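Local coordinates for protein polyketide synthase/nonribosomal peptide synthetase hybrid RzxB (Pseudomonas fluorescens, PDB 5IL6) that probably catalyses, through its dehydratase domain, the removal of water from beta-hydroxyacyl intermediates on the trans-AT assembly line that builds the macrolide rhizoxin, at residues S31-D36 with Q87-D92; I189-P194 with C243-Q248. All coordinates share one frame; numbering follows the deposited sequence.

Contact 1 (31-36 with 87-92) and contact 2 (189-194 with 243-248) sit in the two successive hot-dog regions of the chain, with centres about 25 Å apart and no touch between them. They share no strand or loop. Neither lies wholly in the core: each combines buried hydrophobic side chains with an exposed rim. Their chemistry differs with their place. In contact 1 a strand end and the loop after it meet a second loop, and apolar contacts do the joining, without one hydrogen bond across. Contact 2 pairs strands 184-190 and 246-254 edge to edge, so backbone hydrogen bonds come first and the side chains follow their register.

Contact 1: S31-D36 with Q87-D92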
loop_
_atom_site.group_PDB
_atom_site.type_symbol
_atom_site.label_atom_id
_atom_site.label_comp_id
_atom_site.label_asym_id
_atom_site.label_seq_id
_atom_site.Cartn_x
_atom_site.Cartn_y
_atom_site.Cartn_z
ATOM N N SER A 31 4.035 -3.747 16.550
ATOM C CA SER A 31 4.653 -4.828 15.798
ATOM C C SER A 31 6.165 -4.666 15.860
ATOM O O SER A 31 6.684 -3.551 15.741
ATOM C CB SER A 31 4.182 -4.837 14.341
ATOM O OG SER A 31 2.769 -4.791 14.265
ATOM N N ARG A 32 6.867 -5.777 16.063
ATOM C CA ARG A 32 8.324 -5.788 16.091
ATOM C C ARG A 32 8.818 -6.632 14.928
ATOM O O ARG A 32 8.509 -7.826 14.846
ATOM C CB ARG A 32 8.857 -6.334 17.417
ATOM C CG ARG A 32 10.379 -6.266 17.522
ATOM C CD ARG A 32 10.889 -6.610 18.913
ATOM N NE ARG A 32 10.284 -5.770 19.948
ATOM C CZ ARG A 32 9.259 -6.127 20.718
ATOM N NH1 ARG A 32 8.698 -7.323 20.592
ATOM N NH2 ARG A 32 8.790 -5.282 21.627
ATOM N N PHE A 33 9.578 -6.013 14.033
ATOM C CA PHE A 33 10.100 -6.677 12.849
ATOM C C PHE A 33 11.586 -6.964 13.021
ATOM O O PHE A 33 12.315 -6.196 13.654
ATOM C CB PHE A 33 9.882 -5.817 11.601
ATOM C CG PHE A 33 8.444 -5.454 11.360
ATOM C CD1 PHE A 33 7.583 -6.352 10.755
ATOM C CD2 PHE A 33 7.956 -4.215 11.739
ATOM C CE1 PHE A 33 6.258 -6.021 10.532
ATOM C CE2 PHE A 33 6.633 -3.878 11.520
ATOM C CZ PHE A 33 5.784 -4.782 10.914
ATOM N N SER A 34 12.027 -8.082 12.442
ATOM C CA SER A 34 13.438 -8.442 12.443
ATOM C C SER A 34 14.193 -7.878 11.249
ATOM O O SER A 34 15.426 -7.768 11.308
ATOM C CB SER A 34 13.594 -9.967 12.449
ATOM O OG SER A 34 13.016 -10.538 11.287
ATOM N N GLY A 35 13.490 -7.511 10.179
ATOM C CA GLY A 35 14.101 -7.123 8.931
ATOM C C GLY A 35 14.145 -8.224 7.890
ATOM O O GLY A 35 14.360 -7.932 6.708
ATOM N N ASP A 36 13.949 -9.481 8.300
ATOM C CA ASP A 36 13.873 -10.600 7.369
ATOM C C ASP A 36 12.498 -10.755 6.730
ATOM O O ASP A 36 12.362 -11.537 5.783
ATOM C CB ASP A 36 14.242 -11.904 8.079
ATOM C CG ASP A 36 15.646 -11.881 8.649
ATOM O OD1 ASP A 36 16.520 -11.216 8.053
ATOM O OD2 ASP A 36 15.878 -12.533 9.688
ATOM N N GLN A 87 8.583 9.601 6.834
ATOM C CA GLN A 87 9.883 8.978 6.675
ATOM C C GLN A 87 9.713 7.485 6.414
ATOM O O GLN A 87 8.776 6.869 6.921
ATOM C CB GLN A 87 10.726 9.181 7.929
ATOM C CG GLN A 87 10.369 10.422 8.716
ATOM C CD GLN A 87 11.494 10.878 9.615
ATOM O OE1 GLN A 87 12.238 10.067 10.164
ATOM N NE2 GLN A 87 11.626 12.189 9.767
ATOM N N PRO A 88 10.602 6.875 5.640
ATOM C CA PRO A 88 10.558 5.420 5.500
ATOM C C PRO A 88 10.980 4.759 6.802
ATOM O O PRO A 88 11.737 5.326 7.595
ATOM C CB PRO A 88 11.561 5.136 4.372
ATOM C CG PRO A 88 11.913 6.487 3.798
ATOM C CD PRO A 88 11.754 7.439 4.930
ATOM N N PHE A 89 10.476 3.550 7.024
ATOM C CA PHE A 89 10.791 2.797 8.228
ATOM C C PHE A 89 11.753 1.668 7.886
ATOM O O PHE A 89 11.481 0.858 6.992
ATOM C CB PHE A 89 9.534 2.225 8.882
ATOM C CG PHE A 89 9.832 1.316 10.040
ATOM C CD1 PHE A 89 10.126 1.839 11.288
ATOM C CD2 PHE A 89 9.844 -0.060 9.876
ATOM C CE1 PHE A 89 10.413 1.005 12.356
ATOM C CE2 PHE A 89 10.130 -0.899 10.938
ATOM C CZ PHE A 89 10.414 -0.366 12.180
ATOM N N SER A 90 12.875 1.624 8.597
ATOM C CA SER A 90 13.809 0.513 8.535
ATOM C C SER A 90 14.100 0.037 9.948
ATOM O O SER A 90 14.023 0.807 10.911
ATOM C CB SER A 90 15.121 0.901 7.833
ATOM O OG SER A 90 14.905 1.183 6.461
ATOM N N VAL A 91 14.420 -1.246 10.064
ATOM C CA VAL A 91 14.764 -1.841 11.349
ATOM C C VAL A 91 16.210 -1.506 11.683
ATOM O O VAL A 91 17.117 -1.737 10.874
ATOM C CB VAL A 91 14.541 -3.360 11.317
ATOM C CG1 VAL A 91 15.011 -4.005 12.621
ATOM C CG2 VAL A 91 13.071 -3.677 11.056
ATOM N N ASP A 92 16.431 -0.956 12.875
ATOM C CA ASP A 92 17.783 -0.719 13.358
ATOM C C ASP A 92 17.816 -0.932 14.865
ATOM O O ASP A 92 16.785 -1.128 15.512
ATOM C CB ASP A 92 18.280 0.684 12.984
ATOM C CG ASP A 92 17.400 1.793 13.533
ATOM O OD1 ASP A 92 16.918 1.671 14.678
ATOM O OD2 ASP A 92 17.206 2.802 12.820
#
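Phe33 meets both Phe89 and Val91, and these apolar contacts carry the join. The two phenyl rings approach obliquely, each presenting one ring carbon: CD2 of Phe33 lies 4.0 Å from CE2 of Phe89. Their first torsions differ. The ring of Phe33 sits beside its backbone N, opposite the carbonyl carbon (chi1 -57°), whereas that of Phe89 extends away from the nitrogen (chi1 174°), and this brings its CE2 up to Phe33. Val91 reaches in with its methyls, CG2 coming to 3.9 Å from CB of Phe33.

The same valine also packs on the backbone of the loop. Both its methyls rest against the carbonyl oxygen of Phe33, with CG1 3.6 Å and CG2 3.7 Å from Phe33 O. CG1 also comes within 4.0 Å of Ser34 O. Gly35 passes closest to the valine backbone, CA of Gly35 to CA of Val91 being 5.8 Å. With phi at 98°, a side chain there would run into the carbonyl oxygen of Ser34; towards Val91 it would merely touch.

This is the C-terminal end of strand 27-32, in the first of the two hot-dog regions of a polyketide synthase dehydratase, meeting the loop that leads from strand 77-85 to strand 98-105.

Polar bonds stay on their own side of the interface. Ser34 OG takes a weak hydrogen bond from Asp36 N at 3.3 Å, and the carboxylate of Glu37 accepts from the backbone N of both Ser34 and Gly35, pinning the turn. Beyond the interface, the Phe33 ring also meets His18, Phe89 stacks edge-to-face with His127, and Asn95 braces the second loop by bonding to Ser90 O and Asp92 OD1.

Contact 2: I189-P194 with C243-Q248; sequences IALQDP and CPASLQ
Ile189 and Leu247 face each other as an antiparallel hydrogen-bonded pair. Ile189 N donates to Leu247 O at 3.0 Å, nearly straight at 173°, and Leu247 N returns a bond to Ile189 O at 2.8 Å. A third, Leu191 N to Ala245 O at 2.9 Å, carries the ladder just past the strand ends. Between them Ala190 and Ser246 form a non-hydrogen-bonded pair, drawn in until their CA atoms are 4.0 Å apart, and Ala190 CA makes a CA-H...O contact with Ala245 O.

On the Ile189 face, chi1 of 61° tucks CG1 between backbone N and carbonyl carbon, which sets it 3.7 Å from Leu247 CB. An alanine here would lack CG1, CG2 and CD1 and would probably leave a gap beside Leu247 and against helix 204-212. Where the chain turns, Ala245 CB touches both Leu191 CD1 (4.0 Å) and Pro194 CB (3.9 Å).

Further out, Asp270 holds Ser246 OG and Arg174 NH1 bonds to Ala190 O. Leu206 of helix 204-212 packs against Ile189, Leu191 and Leu247, so this second hot-dog sheet has that helix against the face that carries Ile189 and Leu247, with strand 175-181 flanking strand 184-190 and strand 261-268 flanking strand 246-254.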
loop_
_atom_site.group_PDB
_atom_site.type_symbol
_atom_site.label_atom_id
_atom_site.label_comp_id
_atom_site.label_asym_id
_atom_site.label_seq_id
_atom_site.Cartn_x
_atom_site.Cartn_y
_atom_site.Cartn_z
ATOM N N ILE A 189 -1.655 -9.119 -11.387
ATOM C CA ILE A 189 -0.750 -9.377 -10.277
ATOM C C ILE A 189 -1.246 -10.606 -9.530
ATOM O O ILE A 189 -2.441 -10.916 -9.533
ATOM C CB ILE A 189 -0.644 -8.159 -9.331
ATOM C CG1 ILE A 189 -2.013 -7.824 -8.729
ATOM C CG2 ILE A 189 -0.085 -6.959 -10.083
ATOM C CD1 ILE A 189 -1.979 -6.738 -7.665
ATOM N N ALA A 190 -0.315 -11.320 -8.904
ATOM C CA ALA A 190 -0.672 -12.483 -8.105
ATOM C C ALA A 190 0.485 -12.810 -7.176
ATOM O O ALA A 190 1.650 -12.596 -7.519
ATOM C CB ALA A 190 -1.014 -13.693 -8.982
ATOM N N LEU A 191 0.151 -13.369 -6.015
ATOM C CA LEU A 191 1.164 -13.765 -5.047
ATOM C C LEU A 191 2.029 -14.897 -5.587
ATOM O O LEU A 191 1.576 -15.747 -6.360
ATOM C CB LEU A 191 0.514 -14.205 -3.733
ATOM C CG LEU A 191 -0.242 -13.152 -2.926
ATOM C CD1 LEU A 191 -0.961 -13.807 -1.757
ATOM C CD2 LEU A 191 0.716 -12.081 -2.428
ATOM N N GLN A 192 3.300 -14.886 -5.178
ATOM C CA GLN A 192 4.207 -15.969 -5.541
ATOM C C GLN A 192 3.760 -17.284 -4.916
ATOM O O GLN A 192 3.846 -18.344 -5.549
ATOM C CB GLN A 192 5.628 -15.620 -5.101
ATOM C CG GLN A 192 6.691 -16.595 -5.571
ATOM C CD GLN A 192 8.057 -16.282 -4.994
ATOM O OE1 GLN A 192 8.171 -15.728 -3.900
ATOM N NE2 GLN A 192 9.104 -16.628 -5.733
ATOM N N ASP A 193 3.284 -17.237 -3.675
ATOM C CA ASP A 193 2.695 -18.396 -3.005
ATOM C C ASP A 193 1.269 -18.023 -2.625
ATOM O O ASP A 193 1.061 -17.296 -1.637
ATOM C CB ASP A 193 3.501 -18.798 -1.770
ATOM C CG ASP A 193 2.919 -20.005 -1.060
ATOM O OD1 ASP A 193 1.867 -20.512 -1.504
ATOM O OD2 ASP A 193 3.523 -20.460 -0.066
ATOM N N PRO A 194 0.257 -18.479 -3.366
ATOM C CA PRO A 194 -1.121 -18.086 -3.033
ATOM C C PRO A 194 -1.513 -18.385 -1.598
ATOM O O PRO A 194 -2.288 -17.624 -1.003
ATOM C CB PRO A 194 -1.964 -18.900 -4.023
ATOM C CG PRO A 194 -1.052 -19.195 -5.158
ATOM C CD PRO A 194 0.320 -19.318 -4.575
ATOM N N CYS A 243 -9.582 -9.601 -0.851
ATOM C CA CYS A 243 -8.930 -9.660 -2.151
ATOM C C CYS A 243 -8.304 -11.029 -2.365
ATOM O O CYS A 243 -7.559 -11.496 -1.495
ATOM C CB CYS A 243 -7.861 -8.577 -2.259
ATOM S SG CYS A 243 -8.507 -6.897 -2.081
ATOM N N PRO A 244 -8.571 -11.712 -3.490
ATOM C CA PRO A 244 -7.928 -13.014 -3.721
ATOM C C PRO A 244 -6.432 -12.884 -3.964
ATOM O O PRO A 244 -5.886 -11.776 -3.960
ATOM C CB PRO A 244 -8.646 -13.565 -4.962
ATOM C CG PRO A 244 -9.756 -12.626 -5.264
ATOM C CD PRO A 244 -9.480 -11.340 -4.586
ATOM N N ALA A 245 -5.760 -14.016 -4.180
ATOM C CA ALA A 245 -4.322 -14.015 -4.414
ATOM C C ALA A 245 -3.948 -13.571 -5.822
ATOM O O ALA A 245 -2.760 -13.371 -6.091
ATOM C CB ALA A 245 -3.749 -15.409 -4.148
ATOM N N SER A 246 -4.920 -13.427 -6.721
ATOM C CA SER A 246 -4.691 -12.941 -8.075
ATOM C C SER A 246 -5.650 -11.793 -8.348
ATOM O O SER A 246 -6.833 -11.874 -8.007
ATOM C CB SER A 246 -4.890 -14.056 -9.111
ATOM O OG SER A 246 -4.702 -13.571 -10.429
ATOM N N LEU A 247 -5.141 -10.724 -8.958
ATOM C CA LEU A 247 -5.909 -9.495 -9.096
ATOM C C LEU A 247 -5.653 -8.844 -10.446
ATOM O O LEU A 247 -4.591 -9.014 -11.050
ATOM C CB LEU A 247 -5.557 -8.494 -7.990
ATOM C CG LEU A 247 -5.924 -8.891 -6.563
ATOM C CD1 LEU A 247 -5.290 -7.935 -5.568
ATOM C CD2 LEU A 247 -7.428 -8.918 -6.387
ATOM N N GLN A 248 -6.648 -8.085 -10.899
ATOM C CA GLN A 248 -6.499 -7.129 -11.985
ATOM C C GLN A 248 -6.486 -5.728 -11.392
ATOM O O GLN A 248 -7.235 -5.439 -10.454
ATOM C CB GLN A 248 -7.645 -7.232 -12.997
ATOM C CG GLN A 248 -7.727 -8.534 -13.758
ATOM C CD GLN A 248 -8.889 -8.542 -14.729
ATOM O OE1 GLN A 248 -8.730 -8.207 -15.902
ATOM N NE2 GLN A 248 -10.069 -8.911 -14.242
#